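Local coordinates for protein YcaO (PDB 6CIB) that binds ADP and magnesium and, as a YcaO-family enzyme, probably uses ATP to install thioamides in peptide backbones, at residues H144-V158 and P345-I359. Numbering follows the deposited sequence.
With MG (magnesium ion), chain H; ADP (adenosine-5'-diphosphate), chain G.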
loop_
_atom_site.group_PDB
_atom_site.type_symbol
_atom_site.label_atom_id
_atom_site.label_comp_id
_atom_site.label_asym_id
_atom_site.label_seq_id
_atom_site.Cartn_x
_atom_site.Cartn_y
_atom_site.Cartn_z
ATOM N N HIS A 144 -8.539 9.287 2.125
ATOM C CA HIS A 144 -8.172 7.887 1.828
ATOM C C HIS A 144 -6.934 7.468 2.633
ATOM O O HIS A 144 -6.438 8.247 3.451
ATOM C CB HIS A 144 -7.994 7.650 0.312
ATOM C CG HIS A 144 -6.930 8.496 -0.313
ATOM N ND1 HIS A 144 -5.590 8.192 -0.220
ATOM C CD2 HIS A 144 -7.010 9.635 -1.041
ATOM C CE1 HIS A 144 -4.888 9.102 -0.873
ATOM N NE2 HIS A 144 -5.724 9.995 -1.373
ATOM N N THR A 145 -6.454 6.245 2.418
ATOM C CA THR A 145 -5.369 5.678 3.246
ATOM C C THR A 145 -4.056 5.382 2.480
ATOM O O THR A 145 -3.156 4.710 3.014
ATOM C CB THR A 145 -5.834 4.406 3.992
ATOM O OG1 THR A 145 -6.270 3.437 3.040
ATOM C CG2 THR A 145 -6.987 4.711 4.969
ATOM N N ASN A 146 -3.940 5.876 1.244
ATOM C CA ASN A 146 -2.701 5.711 0.489
ATOM C C ASN A 146 -1.547 6.380 1.219
ATOM O O ASN A 146 -1.600 7.572 1.525
ATOM C CB ASN A 146 -2.807 6.268 -0.937
ATOM C CG ASN A 146 -1.674 5.785 -1.839
ATOM O OD1 ASN A 146 -1.387 4.593 -1.907
ATOM N ND2 ASN A 146 -1.044 6.711 -2.546
ATOM N N GLY A 147 -0.520 5.587 1.512
ATOM C CA GLY A 147 0.644 6.059 2.242
ATOM C C GLY A 147 0.565 5.911 3.744
ATOM O O GLY A 147 1.507 6.285 4.448
ATOM N N LEU A 148 -0.561 5.398 4.241
ATOM C CA LEU A 148 -0.731 5.125 5.664
ATOM C C LEU A 148 -0.088 3.795 6.027
ATOM O O LEU A 148 -0.357 2.779 5.388
ATOM C CB LEU A 148 -2.221 5.132 6.037
ATOM C CG LEU A 148 -2.639 4.882 7.485
ATOM C CD1 LEU A 148 -2.216 6.030 8.408
ATOM C CD2 LEU A 148 -4.144 4.680 7.510
ATOM N N SER A 149 0.765 3.802 7.050
ATOM C CA SER A 149 1.443 2.585 7.502
ATOM C C SER A 149 1.816 2.627 8.974
ATOM O O SER A 149 2.149 3.676 9.512
ATOM C CB SER A 149 2.710 2.307 6.669
ATOM O OG SER A 149 2.378 2.145 5.289
ATOM N N ALA A 150 1.774 1.454 9.595
ATOM C CA ALA A 150 2.242 1.242 10.956
ATOM C C ALA A 150 3.510 0.389 10.918
ATOM O O ALA A 150 3.779 -0.296 9.924
ATOM C CB ALA A 150 1.160 0.562 11.777
ATOM N N GLY A 151 4.302 0.463 11.986
ATOM C CA GLY A 151 5.449 -0.419 12.178
ATOM C C GLY A 151 5.872 -0.490 13.632
ATOM O O GLY A 151 5.294 0.182 14.486
ATOM N N ARG A 152 6.881 -1.307 13.920
ATOM C CA ARG A 152 7.498 -1.308 15.246
ATOM C C ARG A 152 8.364 -0.060 15.421
ATOM O O ARG A 152 8.535 0.430 16.538
ATOM C CB ARG A 152 8.336 -2.564 15.461
ATOM C CG ARG A 152 7.556 -3.866 15.584
ATOM C CD ARG A 152 6.835 -4.033 16.912
ATOM N NE ARG A 152 7.726 -4.017 18.076
ATOM C CZ ARG A 152 8.348 -5.077 18.590
ATOM N NH1 ARG A 152 8.222 -6.286 18.054
ATOM N NH2 ARG A 152 9.114 -4.922 19.660
ATOM N N LEU A 153 8.898 0.444 14.306
ATOM C CA LEU A 153 9.685 1.669 14.282
ATOM C C LEU A 153 9.153 2.580 13.207
ATOM O O LEU A 153 8.554 2.115 12.231
ATOM C CB LEU A 153 11.171 1.373 14.025
ATOM C CG LEU A 153 11.936 0.436 14.983
ATOM C CD1 LEU A 153 13.331 0.197 14.442
ATOM C CD2 LEU A 153 12.031 0.988 16.401
ATOM N N ARG A 154 9.389 3.878 13.375
ATOM C CA ARG A 154 8.931 4.863 12.407
ATOM C C ARG A 154 9.520 4.601 11.013
ATOM O O ARG A 154 8.811 4.760 10.017
ATOM C CB ARG A 154 9.129 6.303 12.936
ATOM C CG ARG A 154 10.396 7.046 12.554
ATOM C CD ARG A 154 10.101 8.082 11.478
ATOM N NE ARG A 154 11.203 9.025 11.285
ATOM C CZ ARG A 154 11.904 9.190 10.162
ATOM N NH1 ARG A 154 11.645 8.494 9.066
ATOM N NH2 ARG A 154 12.880 10.081 10.132
ATOM N N GLU A 155 10.776 4.133 10.956
ATOM C CA GLU A 155 11.440 3.790 9.685
ATOM C C GLU A 155 10.704 2.687 8.922
ATOM O O GLU A 155 10.542 2.797 7.707
ATOM C CB GLU A 155 12.905 3.391 9.881
ATOM C CG GLU A 155 13.840 4.557 10.195
ATOM C CD GLU A 155 13.907 4.890 11.676
ATOM O OE1 GLU A 155 13.122 4.332 12.484
ATOM O OE2 GLU A 155 14.762 5.717 12.043
ATOM N N GLU A 156 10.261 1.652 9.642
ATOM C CA GLU A 156 9.444 0.566 9.064
ATOM C C GLU A 156 8.208 1.118 8.370
ATOM O O GLU A 156 7.917 0.753 7.236
ATOM C CB GLU A 156 8.979 -0.396 10.156
ATOM C CG GLU A 156 9.987 -1.429 10.616
ATOM C CD GLU A 156 9.362 -2.457 11.534
ATOM O OE1 GLU A 156 10.096 -3.336 12.020
ATOM O OE2 GLU A 156 8.126 -2.396 11.769
ATOM N N ALA A 157 7.486 1.989 9.077
ATOM C CA ALA A 157 6.258 2.620 8.586
ATOM C C ALA A 157 6.533 3.567 7.411
ATOM O O ALA A 157 5.783 3.570 6.433
ATOM C CB ALA A 157 5.559 3.349 9.729
ATOM N N VAL A 158 7.604 4.358 7.501
ATOM C CA VAL A 158 8.003 5.247 6.390
ATOM C C VAL A 158 8.311 4.464 5.113
ATOM O O VAL A 158 7.777 4.790 4.046
ATOM C CB VAL A 158 9.156 6.212 6.769
ATOM C CG1 VAL A 158 9.624 7.019 5.557
ATOM C CG2 VAL A 158 8.696 7.168 7.851
ATOM N N PRO A 345 4.352 3.234 16.366
ATOM C CA PRO A 345 4.656 4.157 15.271
ATOM C C PRO A 345 3.704 3.988 14.087
ATOM O O PRO A 345 3.589 2.890 13.534
ATOM C CB PRO A 345 6.091 3.778 14.875
ATOM C CG PRO A 345 6.677 3.178 16.110
ATOM C CD PRO A 345 5.542 2.466 16.787
ATOM N N VAL A 346 2.994 5.066 13.749
ATOM C CA VAL A 346 2.155 5.132 12.542
ATOM C C VAL A 346 2.509 6.424 11.823
ATOM O O VAL A 346 2.722 7.460 12.469
ATOM C CB VAL A 346 0.620 5.087 12.850
ATOM C CG1 VAL A 346 -0.214 5.149 11.563
ATOM C CG2 VAL A 346 0.253 3.830 13.631
ATOM N N VAL A 347 2.596 6.357 10.494
ATOM C CA VAL A 347 2.814 7.551 9.675
ATOM C C VAL A 347 1.856 7.626 8.494
ATOM O O VAL A 347 1.306 6.609 8.043
ATOM C CB VAL A 347 4.271 7.702 9.144
ATOM C CG1 VAL A 347 5.295 7.708 10.278
ATOM C CG2 VAL A 347 4.612 6.651 8.091
ATOM N N ARG A 348 1.671 8.852 8.012
ATOM C CA ARG A 348 1.119 9.089 6.703
ATOM C C ARG A 348 2.217 9.707 5.829
ATOM O O ARG A 348 2.768 10.764 6.156
ATOM C CB ARG A 348 -0.099 10.007 6.790
ATOM C CG ARG A 348 -0.897 10.101 5.504
ATOM C CD ARG A 348 -1.827 8.902 5.344
ATOM N NE ARG A 348 -2.372 8.836 3.990
ATOM C CZ ARG A 348 -3.485 9.443 3.586
ATOM N NH1 ARG A 348 -4.218 10.169 4.432
ATOM N NH2 ARG A 348 -3.873 9.320 2.322
ATOM N N VAL A 349 2.536 9.015 4.741
ATOM C CA VAL A 349 3.481 9.494 3.728
ATOM C C VAL A 349 2.667 10.045 2.575
ATOM O O VAL A 349 1.768 9.365 2.066
ATOM C CB VAL A 349 4.419 8.366 3.237
ATOM C CG1 VAL A 349 5.302 8.837 2.078
ATOM C CG2 VAL A 349 5.277 7.859 4.390
ATOM N N ARG A 350 2.953 11.288 2.205
ATOM C CA ARG A 350 2.381 11.900 1.009
ATOM C C ARG A 350 3.516 12.306 0.072
ATOM O O ARG A 350 4.521 12.872 0.512
ATOM C CB ARG A 350 1.519 13.134 1.346
ATOM C CG ARG A 350 0.513 12.989 2.491
ATOM C CD ARG A 350 -0.550 11.922 2.252
ATOM N NE ARG A 350 -1.428 12.243 1.125
ATOM C CZ ARG A 350 -1.643 11.451 0.079
ATOM N NH1 ARG A 350 -1.063 10.255 0.002
ATOM N NH2 ARG A 350 -2.464 11.852 -0.890
ATOM N N VAL A 351 3.354 12.008 -1.213
ATOM C CA VAL A 351 4.282 12.485 -2.243
ATOM C C VAL A 351 3.445 13.400 -3.141
ATOM O O VAL A 351 2.522 12.932 -3.829
ATOM C CB VAL A 351 4.968 11.312 -2.994
ATOM C CG1 VAL A 351 5.967 11.816 -4.027
ATOM C CG2 VAL A 351 5.680 10.385 -2.012
ATOM N N THR A 352 3.760 14.701 -3.110
ATOM C CA THR A 352 2.825 15.756 -3.577
ATOM C C THR A 352 2.421 15.703 -5.041
ATOM O O THR A 352 1.325 16.136 -5.391
ATOM C CB THR A 352 3.308 17.187 -3.260
ATOM O OG1 THR A 352 4.553 17.429 -3.924
ATOM C CG2 THR A 352 3.459 17.401 -1.752
ATOM N N GLY A 353 3.298 15.164 -5.886
ATOM C CA GLY A 353 2.997 14.999 -7.311
ATOM C C GLY A 353 2.970 13.558 -7.801
ATOM O O GLY A 353 3.001 13.327 -9.010
ATOM N N ALA A 354 2.921 12.590 -6.879
ATOM C CA ALA A 354 2.703 11.177 -7.255
ATOM C C ALA A 354 1.249 10.991 -7.638
ATOM O O ALA A 354 0.367 11.614 -7.048
ATOM C CB ALA A 354 3.078 10.232 -6.124
ATOM N N SER A 355 0.996 10.155 -8.639
ATOM C CA SER A 355 -0.373 9.952 -9.104
ATOM C C SER A 355 -1.154 9.033 -8.172
ATOM O O SER A 355 -0.642 8.008 -7.721
ATOM C CB SER A 355 -0.398 9.375 -10.512
ATOM O OG SER A 355 -1.733 9.382 -11.005
ATOM N N GLU A 356 -2.393 9.430 -7.894
ATOM C CA GLU A 356 -3.335 8.618 -7.139
ATOM C C GLU A 356 -4.638 8.444 -7.938
ATOM O O GLU A 356 -5.721 8.282 -7.369
ATOM C CB GLU A 356 -3.557 9.203 -5.737
ATOM C CG GLU A 356 -2.308 9.168 -4.855
ATOM C CD GLU A 356 -2.480 9.836 -3.506
ATOM O OE1 GLU A 356 -3.235 10.829 -3.394
ATOM O OE2 GLU A 356 -1.826 9.380 -2.543
ATOM N N TYR A 357 -4.487 8.439 -9.266
ATOM C CA TYR A 357 -5.577 8.270 -10.236
ATOM C C TYR A 357 -6.479 7.060 -9.966
ATOM O O TYR A 357 -7.705 7.154 -10.123
ATOM C CB TYR A 357 -5.007 8.217 -11.664
ATOM C CG TYR A 357 -6.044 8.121 -12.765
ATOM C CD1 TYR A 357 -6.791 9.247 -13.154
ATOM C CD2 TYR A 357 -6.270 6.910 -13.438
ATOM C CE1 TYR A 357 -7.741 9.164 -14.169
ATOM C CE2 TYR A 357 -7.219 6.817 -14.449
ATOM C CZ TYR A 357 -7.946 7.949 -14.811
ATOM O OH TYR A 357 -8.888 7.871 -15.810
ATOM N N VAL A 358 -5.871 5.943 -9.555
ATOM C CA VAL A 358 -6.608 4.708 -9.205
ATOM C C VAL A 358 -7.523 4.854 -7.976
ATOM O O VAL A 358 -8.462 4.073 -7.802
ATOM C CB VAL A 358 -5.677 3.469 -9.035
ATOM C CG1 VAL A 358 -5.063 3.066 -10.362
ATOM C CG2 VAL A 358 -4.591 3.702 -7.991
ATOM N N ILE A 359 -7.231 5.840 -7.128
ATOM C CA ILE A 359 -8.065 6.159 -5.967
ATOM C C ILE A 359 -9.139 7.198 -6.329
ATOM O O ILE A 359 -10.307 7.024 -5.997
ATOM C CB ILE A 359 -7.212 6.598 -4.747
ATOM C CG1 ILE A 359 -6.312 5.441 -4.293
ATOM C CG2 ILE A 359 -8.094 7.058 -3.583
ATOM C CD1 ILE A 359 -5.048 5.878 -3.593
HETATM MG MG MG H . -1.352 0.702 4.980
HETATM P PB ADP G . 0.148 -3.552 3.258
HETATM O O1B ADP G . 0.901 -2.456 3.982
HETATM O O2B ADP G . 0.453 -3.651 1.776
HETATM O O3B ADP G . -1.325 -3.641 3.584
HETATM P PA ADP G . 0.558 -5.780 5.073
HETATM O O1A ADP G . 1.777 -6.654 5.186
HETATM O O2A ADP G . -0.764 -6.480 4.902
HETATM O O3A ADP G . 0.873 -4.890 3.787
HETATM O "O5'" ADP G . 0.526 -4.806 6.351
HETATM C "C5'" ADP G . -0.635 -4.175 6.920
HETATM C "C4'" ADP G . -0.186 -3.170 7.997
HETATM O "O4'" ADP G . 0.556 -3.849 9.022
HETATM C "C3'" ADP G . 0.768 -2.093 7.472
HETATM O "O3'" ADP G . 0.613 -0.885 8.242
HETATM C "C2'" ADP G . 2.144 -2.678 7.735
HETATM O "O2'" ADP G . 3.160 -1.682 7.803
HETATM C "C1'" ADP G . 1.924 -3.403 9.059
HETATM N N9 ADP G . 2.801 -4.582 9.238
HETATM C C8 ADP G . 2.793 -5.686 8.468
HETATM N N7 ADP G . 3.717 -6.578 8.893
HETATM C C5 ADP G . 4.318 -6.058 9.968
HETATM C C6 ADP G . 5.383 -6.498 10.898
HETATM N N6 ADP G . 5.975 -7.706 10.739
HETATM N N1 ADP G . 5.734 -5.649 11.896
HETATM C C2 ADP G . 5.145 -4.439 12.061
HETATM N N3 ADP G . 4.163 -3.981 11.251
HETATM C C4 ADP G . 3.714 -4.737 10.203
HETATM O O HOH W 1 -6.613 11.438 3.722
HETATM O O HOH W 2 -2.464 1.844 3.443
HETATM O O HOH W 3 0.436 7.048 -5.244
HETATM O O HOH W 4 0.670 0.101 4.278
HETATM O O HOH W 5 -2.478 -1.234 4.709
#
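The His144 imidazole takes Ile359 CG2 over one face in a CH-pi contact, 4.0 Å from CG2 to the ring centroid; Glu356 OE1 lies at its edge and receives a weak bond from NE2. In the ring plane Asn146 N donates to ND1, fixing the turn of the ring. The Arg348 guanidinium has Thr145 CA and Arg350 CD on opposite faces, each toward the rim; His144 O lies close over a face, poorly angled for a hydrogen bond. Its edge grips Asn146 O side-on, NE at 2.9 Å from that oxygen and NH2 at 3.0 Å, and NH1 donates to a water that also accepts from His144 N. CG stands anti to the backbone N (chi1 -169°) and the chain bends at its second torsion, turning the guanidinium to loop 144-147. The Arg350 guanidinium has Arg348 NH2 over one face and at its edge the Glu356 carboxylate, an end-on salt bridge, NH1 to OE2 and NH2 to OE1, both through syn lone pairs. Asn146 ND2 meets Glu356 OE2 on the anti side at 2.8 Å, nearly straight (172°). With a glutamine here the charge would be gone and one end-on bond to Arg350 would probably be lost, N-H facing N-H, with Glu131 the remaining acid partner. Gly147, third in the type II turn 145-148, has phi 91°, where a CB would jam against the preceding carbonyl and clash with Val349 O. Next, Ser149 and Val347 exchange two backbone bonds. The same strand carries ligand contacts: Leu148 O binds magnesium, alongside Glu81, and Ala150 N donates to ADP O3'. Within this chain 148-150 is an edge strand of a five-stranded antiparallel sheet, where 346-351 also pairs with 332-336. Helix 154-177 packs Ala157 and Val158 against Val347 CG2; helix 68-85 meets Leu148, Ala150 and Val346 on the other face.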